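Local atomic coordinates of 2-keto-3-deoxygluconate kinase (Thermotoga maritima, PDB entry 2AFB), a protein that probably transfers a phosphate from ATP to 2-keto-3-deoxygluconate, as a sugar kinase of the pfkB family (EC 2.7.1.45). Residues A[264-269]-A[292-297]; A[278-283]-A[318-323]; A[212-217]-A[242-247]; A[231-236]-A[251-256]. One frame throughout, in Å; residues are numbered along the deposited sequence.

How the interactions relate
Interactions 1, 2 and 4 use three successive antiparallel strands of one sheet, 248-255, 261-270 and 273-283. Helices 290-304 and 308-322 cover one face of it in interactions 1 and 2; helix 230-244 covers the other in interaction 4. The centre of interaction 1 lies about 11 Å from those of 2 and 4; that of 3, at the other end of helix 230-244, about 14 Å from that of 4. Trp-264 NE1 hydrogen-bonds Ser-319 OG (2.7 Å), joining 1 to 2, and Arg-279 NE salt-bridges Glu-255 OE2 (2.5 Å), joining 2 to 4. Segment 292-297 starts at the Gly-Ala-Gly-Asp motif, which borders the active site in relatives. A nickel ion bound by His-283 of three subunits lies about 10 Å from the Ile-282 side chain.

Interaction 1 of 4, residues A[264-269]-A[292-297]; sequences WSVMVF and DSFAGA
Helix 290-304 presses Phe-294 against Val-266 and the rim of Trp-264 on strand 261-270, the two segment axes passing 11.2 Å apart with a crossing angle of -36°. Along the helix, Asp-292 closes the Gly-Ala-Gly-Asp signature of the pfkB family, which in relatives borders the active site; its OD2 is hydrogen-bonded to Asn-49, and Ser-293 turns its OG back to the carbonyl of Ala-290. Phe-294 then carries the contact. With CG anti to the backbone N (chi1 170°), the ring is sent at the strand, where CE1 lies 3.5 Å from Val-266 CB and CD1 3.5 Å from Val-266 CG1. The valine meets the ring obliquely, the two side chains running alongside each other with opposite headings. At its root, Phe-294 CB comes up to the edge of the indole, 4.5 Å from Trp-264 CZ2; at the far end CZ is 4.3 Å from Met-267 O. Thr-252 of strand 248-255 and Ala-315 of helix 308-322 also touch the Phe-294 side chain. Replacing Phe-294 by an alanine would probably open a gap over Val-266 and leave its CG1 methyl without the ring it packs on. No hydrogen bond spans the segments: the indole N-H is spent on Ser-319 OG, and what holds helix to strand here is buried apolar surface.

Interaction 2 of 4, residues A[278-283]-A[318-323]; sequences NRYEIH and ASCLKH
In the helix-covered sheet of this ribokinase-like fold, Tyr-280 and Ile-282 of strand 273-283, an outermost strand of the sheet within this chain, pack on Cys-320 and His-323 at the C-terminal end of helix 308-322. Cys-320 SG, held anti to its backbone N (chi1 172°), stands over one face of the phenol ring, 4.2 Å from the Tyr-280 ring centroid and 28° off the normal, a sulfur-aromatic contact. Asn-278 ND2 lies over the opposite face, so the ring is sandwiched. The same sulfur touches Ile-282 CD1 at 3.7 Å. That methyl also makes a CH-pi contact, 3.8 Å from the His-323 ring centroid and 15° off its normal, while Ile-282 CG2 rests 3.6 Å from His-323 CB; isoleucine and histidine cross nearly at right angles. The imidazole is fixed in rotation by His-323 ND1 donating to Ser-319 O (2.8 Å), and by NE2, which is hydrogen-bonded to Arg-254 NH1. Next along the strand, His-283 points away from the helix and binds nickel together with His-283 of two neighbouring subunits. One ring nitrogen donates and the other meets an arginine N-H, which suggests that His-323 is a neutral imidazole offering its face to a methyl group.

Interaction 3 of 4, residues A[212-217]-A[242-247]; sequences KVLGIS and RKYNFK
Leu-214 and Ile-216 reach Tyr-244 across backbones that stay well apart, the nearest CA atoms, of Ile-216 and Lys-243, being 10.0 Å from each other. Both segments leave a helix in the same way: Gly-215 and Asn-245 are the first residues to drop helical angles, each with positive phi (67° and 61°). Beyond the turn, Ile-216 points back toward the other segment. Tyr-244 has CG anti to its carbonyl carbon (chi1 -60°), which carries the ring out to Leu-214, and its CE2 collects both aliphatic tips. Leu-214 CD1 approaches Tyr-244 CE2 obliquely at 4.1 Å, and Ile-216 CD1 comes to the ring edge, near its plane, at 4.4 Å. The setting is a beta-alpha-beta crossover: strand 202-205 leads into helix 207-214, then helix 230-244, and the chain returns as strand 248-255, parallel to 202-205 and next to it in the sheet. Val-240, a turn earlier in helix 230-244, also receives Leu-214 and Ile-216, while Leu-203 of the sheet touches Leu-214 and Phe-246. Tyr-244 also touches Ile-194 and Met-197. Its own CB sits over one face of the Phe-246 ring, 3.3 Å above the plane and offset toward the rim. The phenol oxygen is tied back to the first helix by a water 2.7 Å from Tyr-244 OH; the water donates to Leu-214 O (2.6 Å).

Interaction 4 of 4, residues A[231-236]-A[251-256]; sequences EAYAKI and ITLRES
Tyr-233 of helix 230-244 faces Ile-251 and Leu-253 of strand 248-255, with the CA atoms of Tyr-233 and Ile-251 8.4 Å apart. This is the returning half of a beta-alpha-beta crossover: the helix lies on one face of the sheet and the chain turns back beneath it into the strand. Ile-251 and Leu-253, two residues apart, both point toward the helix, while Thr-252 between them points away from it. Leu-253 provides the tightest touch. Its CG is anti to the carbonyl carbon (chi1 -41°), and CD2 comes in over one face of the phenol, a CH-pi contact 3.4 Å from the Tyr-233 ring centroid and 17° off the normal. CD2 lies toward the rim on the CE1 side; its 3.2 Å to Tyr-233 CE1 is shorter than carbons usually allow, so this branch is either strained or imperfectly placed, and the contact rests on the methyl-over-face geometry. Ile-251 brings its CG2 branch obliquely to the same ring atom, Tyr-233 CE1, at 3.9 Å. Glu-207 of helix 207-214 and Leu-221 of the loop after it also touch the tyrosine side chain. An alanine in place of Tyr-233 would probably leave Leu-253 CD2 without the face it covers and a bridging water short of one partner. That water stands 3.2 Å from Tyr-233 OH and donates to Thr-252 O at 2.8 Å.

Interaction 1 of 4, residues A[264-269]-A[292-297]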
loop_
_atom_site.group_PDB
_atom_site.type_symbol
_atom_site.label_atom_id
_atom_site.label_comp_id
_atom_site.label_asym_id
_atom_site.label_seq_id
_atom_site.Cartn_x
_atom_site.Cartn_y
_atom_site.Cartn_z
ATOM N N TRP A 264 3.853 -13.656 29.541
ATOM C CA TRP A 264 4.049 -12.338 30.164
ATOM C C TRP A 264 3.244 -12.220 31.441
ATOM O O TRP A 264 2.035 -12.540 31.476
ATOM C CB TRP A 264 3.630 -11.255 29.162
ATOM C CG TRP A 264 3.632 -9.845 29.632
ATOM C CD1 TRP A 264 2.544 -9.130 30.121
ATOM C CD2 TRP A 264 4.757 -8.940 29.672
ATOM N NE1 TRP A 264 2.950 -7.842 30.452
ATOM C CE2 TRP A 264 4.293 -7.707 30.182
ATOM C CE3 TRP A 264 6.106 -9.045 29.312
ATOM C CZ2 TRP A 264 5.155 -6.593 30.346
ATOM C CZ3 TRP A 264 6.922 -7.946 29.457
ATOM C CH2 TRP A 264 6.443 -6.741 29.971
ATOM N N SER A 265 3.912 -11.705 32.470
ATOM C CA SER A 265 3.285 -11.461 33.768
ATOM C C SER A 265 4.112 -10.426 34.495
ATOM O O SER A 265 5.206 -10.081 34.045
ATOM C CB SER A 265 3.198 -12.740 34.599
ATOM O OG SER A 265 4.484 -13.154 34.988
ATOM N N VAL A 266 3.580 -9.901 35.590
ATOM C CA VAL A 266 4.307 -8.874 36.370
ATOM C C VAL A 266 4.168 -9.110 37.834
ATOM O O VAL A 266 3.337 -9.930 38.260
ATOM C CB VAL A 266 3.830 -7.423 36.059
ATOM C CG1 VAL A 266 3.901 -7.167 34.543
ATOM C CG2 VAL A 266 2.367 -7.153 36.657
HETATM N N MSE A 267 5.033 -8.435 38.598
HETATM C CA MSE A 267 4.923 -8.437 40.020
HETATM C C MSE A 267 4.940 -7.019 40.522
HETATM O O MSE A 267 5.758 -6.224 40.092
HETATM C CB MSE A 267 6.074 -9.192 40.657
HETATM C CG MSE A 267 5.942 -9.318 42.168
HETATM SE SE MSE A 267 7.730 -9.481 43.063
HETATM C CE MSE A 267 8.507 -7.738 42.519
ATOM N N VAL A 268 4.081 -6.732 41.485
ATOM C CA VAL A 268 4.139 -5.464 42.187
ATOM C C VAL A 268 4.450 -5.783 43.608
ATOM O O VAL A 268 3.750 -6.562 44.238
ATOM C CB VAL A 268 2.811 -4.692 42.046
ATOM C CG1 VAL A 268 2.699 -3.559 43.049
ATOM C CG2 VAL A 268 2.683 -4.174 40.616
ATOM N N PHE A 269 5.495 -5.161 44.141
ATOM C CA PHE A 269 5.869 -5.364 45.561
ATOM C C PHE A 269 5.678 -4.065 46.330
ATOM O O PHE A 269 6.311 -3.069 46.023
ATOM C CB PHE A 269 7.326 -5.819 45.660
ATOM C CG PHE A 269 7.803 -6.129 47.068
ATOM C CD1 PHE A 269 8.343 -5.139 47.869
ATOM C CD2 PHE A 269 7.760 -7.429 47.555
ATOM C CE1 PHE A 269 8.827 -5.445 49.162
ATOM C CE2 PHE A 269 8.211 -7.748 48.823
ATOM C CZ PHE A 269 8.721 -6.741 49.645
ATOM N N ASP A 292 6.970 -0.184 28.647
ATOM C CA ASP A 292 6.615 1.204 28.965
ATOM C C ASP A 292 5.173 1.323 29.353
ATOM O O ASP A 292 4.855 2.144 30.167
ATOM C CB ASP A 292 6.970 2.177 27.830
ATOM C CG ASP A 292 8.403 1.944 27.312
ATOM O OD1 ASP A 292 9.326 1.876 28.161
ATOM O OD2 ASP A 292 8.582 1.814 26.080
ATOM N N SER A 293 4.293 0.528 28.751
ATOM C CA SER A 293 2.925 0.504 29.133
ATOM C C SER A 293 2.756 -0.102 30.537
ATOM O O SER A 293 1.890 0.333 31.285
ATOM C CB SER A 293 2.079 -0.209 28.077
ATOM O OG SER A 293 2.382 -1.585 28.039
ATOM N N PHE A 294 3.566 -1.102 30.887
ATOM C CA PHE A 294 3.588 -1.593 32.277
ATOM C C PHE A 294 3.832 -0.419 33.226
ATOM O O PHE A 294 3.101 -0.222 34.151
ATOM C CB PHE A 294 4.642 -2.688 32.492
ATOM C CG PHE A 294 4.848 -3.049 33.958
ATOM C CD1 PHE A 294 3.849 -3.642 34.679
ATOM C CD2 PHE A 294 6.031 -2.741 34.604
ATOM C CE1 PHE A 294 4.004 -3.923 36.060
ATOM C CE2 PHE A 294 6.219 -3.025 35.964
ATOM C CZ PHE A 294 5.194 -3.630 36.684
ATOM N N ALA A 295 4.905 0.314 32.975
ATOM C CA ALA A 295 5.302 1.476 33.767
ATOM C C ALA A 295 4.215 2.530 33.869
ATOM O O ALA A 295 3.954 3.042 34.961
ATOM C CB ALA A 295 6.563 2.112 33.184
ATOM N N GLY A 296 3.627 2.852 32.722
ATOM C CA GLY A 296 2.444 3.713 32.599
ATOM C C GLY A 296 1.307 3.257 33.460
ATOM O O GLY A 296 0.702 4.014 34.257
ATOM N N ALA A 297 1.017 1.988 33.336
ATOM C CA ALA A 297 -0.103 1.442 34.101
ATOM C C ALA A 297 0.195 1.425 35.617
ATOM O O ALA A 297 -0.687 1.666 36.483
ATOM C CB ALA A 297 -0.438 0.053 33.582
#

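Interaction 2 of 4, residues A[278-283]-A[318-323]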
loop_
_atom_site.group_PDB
_atom_site.type_symbol
_atom_site.label_atom_id
_atom_site.label_comp_id
_atom_site.label_asym_id
_atom_site.label_seq_id
_atom_site.Cartn_x
_atom_site.Cartn_y
_atom_site.Cartn_z
ATOM N N ASN A 278 -1.884 -12.431 36.750
ATOM C CA ASN A 278 -2.070 -13.479 35.791
ATOM C C ASN A 278 -0.949 -13.463 34.732
ATOM O O ASN A 278 -0.384 -12.420 34.412
ATOM C CB ASN A 278 -3.432 -13.290 35.141
ATOM C CG ASN A 278 -3.854 -14.488 34.355
ATOM O OD1 ASN A 278 -4.079 -15.570 34.916
ATOM N ND2 ASN A 278 -3.935 -14.328 33.028
ATOM N N ARG A 279 -0.631 -14.650 34.237
ATOM C CA ARG A 279 0.363 -14.885 33.227
ATOM C C ARG A 279 -0.310 -15.152 31.884
ATOM O O ARG A 279 -1.137 -16.016 31.761
ATOM C CB ARG A 279 1.193 -16.096 33.632
ATOM C CG ARG A 279 2.407 -16.356 32.724
ATOM C CD ARG A 279 3.365 -17.331 33.428
ATOM N NE ARG A 279 4.189 -18.138 32.529
ATOM C CZ ARG A 279 3.820 -19.298 31.971
ATOM N NH1 ARG A 279 2.585 -19.802 32.110
ATOM N NH2 ARG A 279 4.697 -19.939 31.204
ATOM N N TYR A 280 0.083 -14.413 30.870
ATOM C CA TYR A 280 -0.600 -14.468 29.581
ATOM C C TYR A 280 0.318 -15.103 28.543
ATOM O O TYR A 280 1.521 -14.866 28.524
ATOM C CB TYR A 280 -0.965 -13.051 29.126
ATOM C CG TYR A 280 -1.901 -12.305 30.046
ATOM C CD1 TYR A 280 -3.284 -12.440 29.910
ATOM C CD2 TYR A 280 -1.415 -11.456 31.038
ATOM C CE1 TYR A 280 -4.175 -11.754 30.748
ATOM C CE2 TYR A 280 -2.294 -10.754 31.866
ATOM C CZ TYR A 280 -3.668 -10.927 31.719
ATOM O OH TYR A 280 -4.532 -10.286 32.523
ATOM N N GLU A 281 -0.261 -15.868 27.646
ATOM C CA GLU A 281 0.493 -16.346 26.504
ATOM C C GLU A 281 0.107 -15.460 25.326
ATOM O O GLU A 281 -1.051 -15.352 25.008
ATOM C CB GLU A 281 0.161 -17.811 26.246
ATOM C CG GLU A 281 0.931 -18.400 25.081
ATOM C CD GLU A 281 0.484 -19.782 24.745
ATOM O OE1 GLU A 281 0.665 -20.653 25.605
ATOM O OE2 GLU A 281 -0.055 -19.988 23.635
ATOM N N ILE A 282 1.059 -14.794 24.709
ATOM C CA ILE A 282 0.725 -13.739 23.762
ATOM C C ILE A 282 1.288 -14.116 22.405
ATOM O O ILE A 282 2.480 -14.427 22.308
ATOM C CB ILE A 282 1.385 -12.398 24.205
ATOM C CG1 ILE A 282 0.981 -12.085 25.655
ATOM C CG2 ILE A 282 1.040 -11.269 23.228
ATOM C CD1 ILE A 282 1.632 -10.823 26.201
ATOM N N HIS A 283 0.440 -14.120 21.370
ATOM C CA HIS A 283 0.912 -14.039 19.983
ATOM C C HIS A 283 1.080 -12.563 19.687
ATOM O O HIS A 283 0.096 -11.800 19.621
ATOM C CB HIS A 283 -0.058 -14.648 18.970
ATOM C CG HIS A 283 -0.037 -16.137 18.900
ATOM N ND1 HIS A 283 -0.407 -16.947 19.958
ATOM C CD2 HIS A 283 0.266 -16.969 17.870
ATOM C CE1 HIS A 283 -0.329 -18.211 19.580
ATOM N NE2 HIS A 283 0.065 -18.252 18.313
ATOM N N ALA A 318 -2.669 -4.357 30.745
ATOM C CA ALA A 318 -2.342 -3.228 29.854
ATOM C C ALA A 318 -1.131 -3.470 28.999
ATOM O O ALA A 318 -1.141 -3.173 27.821
ATOM C CB ALA A 318 -2.137 -1.937 30.656
ATOM N N SER A 319 -0.100 -4.009 29.605
ATOM C CA SER A 319 1.135 -4.265 28.945
ATOM C C SER A 319 1.048 -5.526 28.079
ATOM O O SER A 319 1.618 -5.549 27.018
ATOM C CB SER A 319 2.317 -4.300 29.950
ATOM O OG SER A 319 2.156 -5.312 30.926
ATOM N N CYS A 320 0.272 -6.517 28.488
ATOM C CA CYS A 320 -0.135 -7.594 27.579
ATOM C C CYS A 320 -0.795 -7.065 26.298
ATOM O O CYS A 320 -0.429 -7.426 25.182
ATOM C CB CYS A 320 -1.091 -8.567 28.281
ATOM S SG CYS A 320 -1.844 -9.831 27.191
ATOM N N LEU A 321 -1.783 -6.210 26.471
ATOM C CA LEU A 321 -2.508 -5.624 25.337
ATOM C C LEU A 321 -1.612 -4.803 24.422
ATOM O O LEU A 321 -1.761 -4.863 23.197
ATOM C CB LEU A 321 -3.713 -4.810 25.800
ATOM C CG LEU A 321 -4.901 -5.620 26.368
ATOM C CD1 LEU A 321 -5.853 -4.744 27.144
ATOM C CD2 LEU A 321 -5.685 -6.329 25.273
ATOM N N LYS A 322 -0.655 -4.071 24.967
ATOM C CA LYS A 322 0.266 -3.330 24.110
ATOM C C LYS A 322 0.901 -4.281 23.072
ATOM O O LYS A 322 1.068 -3.904 21.927
ATOM C CB LYS A 322 1.374 -2.609 24.933
ATOM C CG LYS A 322 2.446 -1.870 24.115
ATOM C CD LYS A 322 1.872 -0.953 23.033
ATOM C CE LYS A 322 2.802 -0.716 21.833
ATOM N NZ LYS A 322 3.109 -1.867 20.896
ATOM N N HIS A 323 1.196 -5.520 23.457
ATOM C CA HIS A 323 1.866 -6.471 22.553
ATOM C C HIS A 323 1.039 -6.676 21.267
ATOM O O HIS A 323 1.569 -7.190 20.270
ATOM C CB HIS A 323 2.050 -7.833 23.186
ATOM C CG HIS A 323 3.144 -7.934 24.209
ATOM N ND1 HIS A 323 2.997 -7.508 25.519
ATOM C CD2 HIS A 323 4.360 -8.515 24.137
ATOM C CE1 HIS A 323 4.087 -7.811 26.200
ATOM N NE2 HIS A 323 4.943 -8.395 25.380
#

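Interaction 3 of 4, residues A[212-217]-A[242-247]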
loop_
_atom_site.group_PDB
_atom_site.type_symbol
_atom_site.label_atom_id
_atom_site.label_comp_id
_atom_site.label_asym_id
_atom_site.label_seq_id
_atom_site.Cartn_x
_atom_site.Cartn_y
_atom_site.Cartn_z
ATOM N N LYS A 212 22.384 -5.753 36.771
ATOM C CA LYS A 212 23.349 -4.895 36.084
ATOM C C LYS A 212 23.475 -3.521 36.704
ATOM O O LYS A 212 24.580 -3.058 36.960
ATOM C CB LYS A 212 22.991 -4.701 34.608
ATOM C CG LYS A 212 23.208 -5.924 33.707
ATOM C CD LYS A 212 24.678 -6.338 33.623
ATOM C CE LYS A 212 24.940 -7.324 32.453
ATOM N NZ LYS A 212 26.092 -8.219 32.792
ATOM N N VAL A 213 22.350 -2.848 36.897
ATOM C CA VAL A 213 22.393 -1.454 37.315
ATOM C C VAL A 213 22.548 -1.302 38.819
ATOM O O VAL A 213 23.105 -0.329 39.279
ATOM C CB VAL A 213 21.138 -0.686 36.863
ATOM C CG1 VAL A 213 21.191 0.768 37.347
ATOM C CG2 VAL A 213 21.018 -0.737 35.359
ATOM N N LEU A 214 22.003 -2.233 39.584
ATOM C CA LEU A 214 22.024 -2.118 41.015
ATOM C C LEU A 214 23.001 -3.092 41.649
ATOM O O LEU A 214 23.307 -2.965 42.827
ATOM C CB LEU A 214 20.620 -2.305 41.595
ATOM C CG LEU A 214 19.561 -1.250 41.257
ATOM C CD1 LEU A 214 18.319 -1.485 42.131
ATOM C CD2 LEU A 214 20.057 0.181 41.422
ATOM N N GLY A 215 23.494 -4.054 40.871
ATOM C CA GLY A 215 24.386 -5.081 41.405
ATOM C C GLY A 215 23.723 -6.026 42.391
ATOM O O GLY A 215 24.391 -6.605 43.235
ATOM N N ILE A 216 22.419 -6.204 42.293
ATOM C CA ILE A 216 21.742 -7.114 43.194
ATOM C C ILE A 216 21.194 -8.312 42.436
ATOM O O ILE A 216 20.646 -8.167 41.341
ATOM C CB ILE A 216 20.610 -6.420 43.942
ATOM C CG1 ILE A 216 21.189 -5.322 44.844
ATOM C CG2 ILE A 216 19.838 -7.450 44.776
ATOM C CD1 ILE A 216 20.143 -4.437 45.546
ATOM N N SER A 217 21.306 -9.485 43.055
ATOM C CA SER A 217 20.950 -10.759 42.415
ATOM C C SER A 217 20.561 -11.856 43.418
ATOM O O SER A 217 20.936 -11.790 44.596
ATOM C CB SER A 217 22.133 -11.257 41.588
ATOM O OG SER A 217 21.756 -12.397 40.839
ATOM N N ARG A 242 14.971 -2.756 50.926
ATOM C CA ARG A 242 15.763 -2.510 52.133
ATOM C C ARG A 242 16.955 -1.594 51.936
ATOM O O ARG A 242 17.344 -0.842 52.879
ATOM C CB ARG A 242 16.287 -3.825 52.702
ATOM C CG ARG A 242 15.271 -4.590 53.515
ATOM N N LYS A 243 17.569 -1.689 50.751
ATOM C CA LYS A 243 18.701 -0.835 50.394
ATOM C C LYS A 243 18.234 0.576 50.047
ATOM O O LYS A 243 18.859 1.519 50.488
ATOM C CB LYS A 243 19.551 -1.427 49.252
ATOM N N TYR A 244 17.140 0.739 49.285
ATOM C CA TYR A 244 16.814 2.053 48.730
ATOM C C TYR A 244 15.532 2.671 49.228
ATOM O O TYR A 244 15.219 3.811 48.857
ATOM C CB TYR A 244 16.813 2.002 47.190
ATOM C CG TYR A 244 18.160 1.595 46.645
ATOM C CD1 TYR A 244 19.207 2.505 46.608
ATOM C CD2 TYR A 244 18.407 0.296 46.202
ATOM C CE1 TYR A 244 20.454 2.149 46.123
ATOM C CE2 TYR A 244 19.666 -0.069 45.723
ATOM C CZ TYR A 244 20.683 0.871 45.690
ATOM O OH TYR A 244 21.937 0.561 45.243
ATOM N N ASN A 245 14.802 1.920 50.046
ATOM C CA ASN A 245 13.560 2.366 50.686
ATOM C C ASN A 245 12.409 2.750 49.718
ATOM O O ASN A 245 11.602 3.639 50.012
ATOM C CB ASN A 245 13.877 3.452 51.710
ATOM C CG ASN A 245 14.897 2.970 52.750
ATOM O OD1 ASN A 245 14.673 1.959 53.434
ATOM N ND2 ASN A 245 16.031 3.663 52.844
ATOM N N PHE A 246 12.333 2.031 48.597
ATOM C CA PHE A 246 11.316 2.291 47.566
ATOM C C PHE A 246 9.931 2.019 48.125
ATOM O O PHE A 246 9.743 1.047 48.843
ATOM C CB PHE A 246 11.520 1.375 46.356
ATOM C CG PHE A 246 12.823 1.577 45.638
ATOM C CD1 PHE A 246 13.185 2.835 45.148
ATOM C CD2 PHE A 246 13.664 0.507 45.407
ATOM C CE1 PHE A 246 14.369 3.015 44.476
ATOM C CE2 PHE A 246 14.857 0.690 44.714
ATOM C CZ PHE A 246 15.211 1.939 44.260
ATOM N N LYS A 247 8.970 2.875 47.791
ATOM C CA LYS A 247 7.577 2.659 48.190
ATOM C C LYS A 247 6.999 1.456 47.406
ATOM O O LYS A 247 6.141 0.732 47.895
ATOM C CB LYS A 247 6.767 3.935 47.893
ATOM C CG LYS A 247 5.314 3.876 48.290
HETATM O O HOH W 1 22.508 -2.036 45.100
#

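Interaction 4 of 4, residues A[231-236]-A[251-256]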
loop_
_atom_site.group_PDB
_atom_site.type_symbol
_atom_site.label_atom_id
_atom_site.label_comp_id
_atom_site.label_asym_id
_atom_site.label_seq_id
_atom_site.Cartn_x
_atom_site.Cartn_y
_atom_site.Cartn_z
ATOM N N GLU A 231 9.113 -16.940 44.896
ATOM C CA GLU A 231 9.833 -16.658 46.145
ATOM C C GLU A 231 11.122 -15.847 45.864
ATOM O O GLU A 231 11.483 -14.918 46.613
ATOM C CB GLU A 231 10.121 -17.946 46.951
ATOM C CG GLU A 231 9.293 -18.145 48.256
ATOM N N ALA A 232 11.804 -16.197 44.779
ATOM C CA ALA A 232 13.061 -15.534 44.414
ATOM C C ALA A 232 12.831 -14.078 44.029
ATOM O O ALA A 232 13.547 -13.194 44.496
ATOM C CB ALA A 232 13.770 -16.291 43.295
ATOM N N TYR A 233 11.816 -13.834 43.196
ATOM C CA TYR A 233 11.462 -12.480 42.794
ATOM C C TYR A 233 10.993 -11.645 43.968
ATOM O O TYR A 233 11.302 -10.459 44.051
ATOM C CB TYR A 233 10.411 -12.474 41.651
ATOM C CG TYR A 233 11.027 -12.601 40.257
ATOM C CD1 TYR A 233 11.547 -11.491 39.595
ATOM C CD2 TYR A 233 11.097 -13.837 39.607
ATOM C CE1 TYR A 233 12.105 -11.607 38.343
ATOM C CE2 TYR A 233 11.674 -13.955 38.353
ATOM C CZ TYR A 233 12.171 -12.835 37.734
ATOM O OH TYR A 233 12.718 -12.964 36.490
ATOM N N ALA A 234 10.272 -12.268 44.892
ATOM C CA ALA A 234 9.874 -11.598 46.119
ATOM C C ALA A 234 11.083 -11.186 46.943
ATOM O O ALA A 234 11.118 -10.068 47.450
ATOM C CB ALA A 234 8.957 -12.470 46.940
ATOM N N LYS A 235 12.056 -12.088 47.051
ATOM C CA LYS A 235 13.311 -11.836 47.788
ATOM C C LYS A 235 14.165 -10.700 47.164
ATOM O O LYS A 235 14.715 -9.847 47.886
ATOM C CB LYS A 235 14.109 -13.147 47.866
ATOM C CG LYS A 235 15.412 -13.142 48.662
ATOM C CD LYS A 235 15.852 -14.625 48.875
ATOM C CE LYS A 235 17.378 -14.816 49.006
ATOM N NZ LYS A 235 17.884 -14.483 50.339
ATOM N N ILE A 236 14.268 -10.678 45.843
ATOM C CA ILE A 236 15.005 -9.607 45.160
ATOM C C ILE A 236 14.355 -8.244 45.493
ATOM O O ILE A 236 15.043 -7.259 45.742
ATOM C CB ILE A 236 15.052 -9.835 43.651
ATOM C CG2 ILE A 236 15.816 -8.755 42.951
ATOM N N ILE A 251 8.083 -5.257 38.661
ATOM C CA ILE A 251 9.033 -6.058 37.915
ATOM C C ILE A 251 8.311 -6.865 36.871
ATOM O O ILE A 251 7.312 -7.534 37.174
ATOM C CB ILE A 251 9.824 -7.056 38.820
ATOM C CG1 ILE A 251 10.813 -6.332 39.713
ATOM C CG2 ILE A 251 10.606 -8.035 37.987
ATOM C CD1 ILE A 251 11.337 -7.195 40.844
ATOM N N THR A 252 8.837 -6.812 35.654
ATOM C CA THR A 252 8.243 -7.488 34.504
ATOM C C THR A 252 8.874 -8.869 34.371
ATOM O O THR A 252 10.037 -9.065 34.655
ATOM C CB THR A 252 8.427 -6.716 33.211
ATOM O OG1 THR A 252 9.816 -6.419 32.999
ATOM C CG2 THR A 252 7.665 -5.421 33.223
ATOM N N LEU A 253 8.080 -9.819 33.901
ATOM C CA LEU A 253 8.512 -11.212 33.776
ATOM C C LEU A 253 8.141 -11.786 32.359
ATOM O O LEU A 253 7.064 -12.329 32.140
ATOM C CB LEU A 253 7.891 -12.012 34.899
ATOM C CG LEU A 253 7.834 -11.377 36.338
ATOM C CD1 LEU A 253 6.735 -11.981 37.225
ATOM C CD2 LEU A 253 9.142 -11.550 37.029
ATOM N N ARG A 254 9.076 -11.653 31.431
ATOM C CA ARG A 254 8.923 -12.113 30.060
ATOM C C ARG A 254 9.573 -13.457 29.903
ATOM O O ARG A 254 10.728 -13.618 30.289
ATOM C CB ARG A 254 9.639 -11.166 29.123
ATOM C CG ARG A 254 9.405 -11.483 27.673
ATOM C CD ARG A 254 10.133 -10.501 26.750
ATOM N NE ARG A 254 9.562 -9.146 26.717
ATOM C CZ ARG A 254 8.391 -8.775 26.152
ATOM N NH1 ARG A 254 7.543 -9.663 25.592
ATOM N NH2 ARG A 254 8.048 -7.481 26.169
ATOM N N GLU A 255 8.863 -14.411 29.301
ATOM C CA GLU A 255 9.460 -15.691 28.939
ATOM C C GLU A 255 9.431 -15.775 27.427
ATOM O O GLU A 255 8.374 -15.962 26.829
ATOM C CB GLU A 255 8.699 -16.852 29.561
ATOM C CG GLU A 255 8.322 -16.629 31.010
ATOM C CD GLU A 255 7.329 -17.668 31.539
ATOM O OE1 GLU A 255 7.388 -18.835 31.053
ATOM O OE2 GLU A 255 6.507 -17.293 32.428
ATOM N N SER A 256 10.603 -15.613 26.816
ATOM C CA SER A 256 10.699 -15.387 25.376
ATOM C C SER A 256 10.814 -16.696 24.585
ATOM O O SER A 256 11.879 -17.042 24.096
ATOM C CB SER A 256 11.846 -14.413 25.065
ATOM O OG SER A 256 11.536 -13.605 23.937
HETATM O O HOH W 2 12.536 -10.182 35.022
#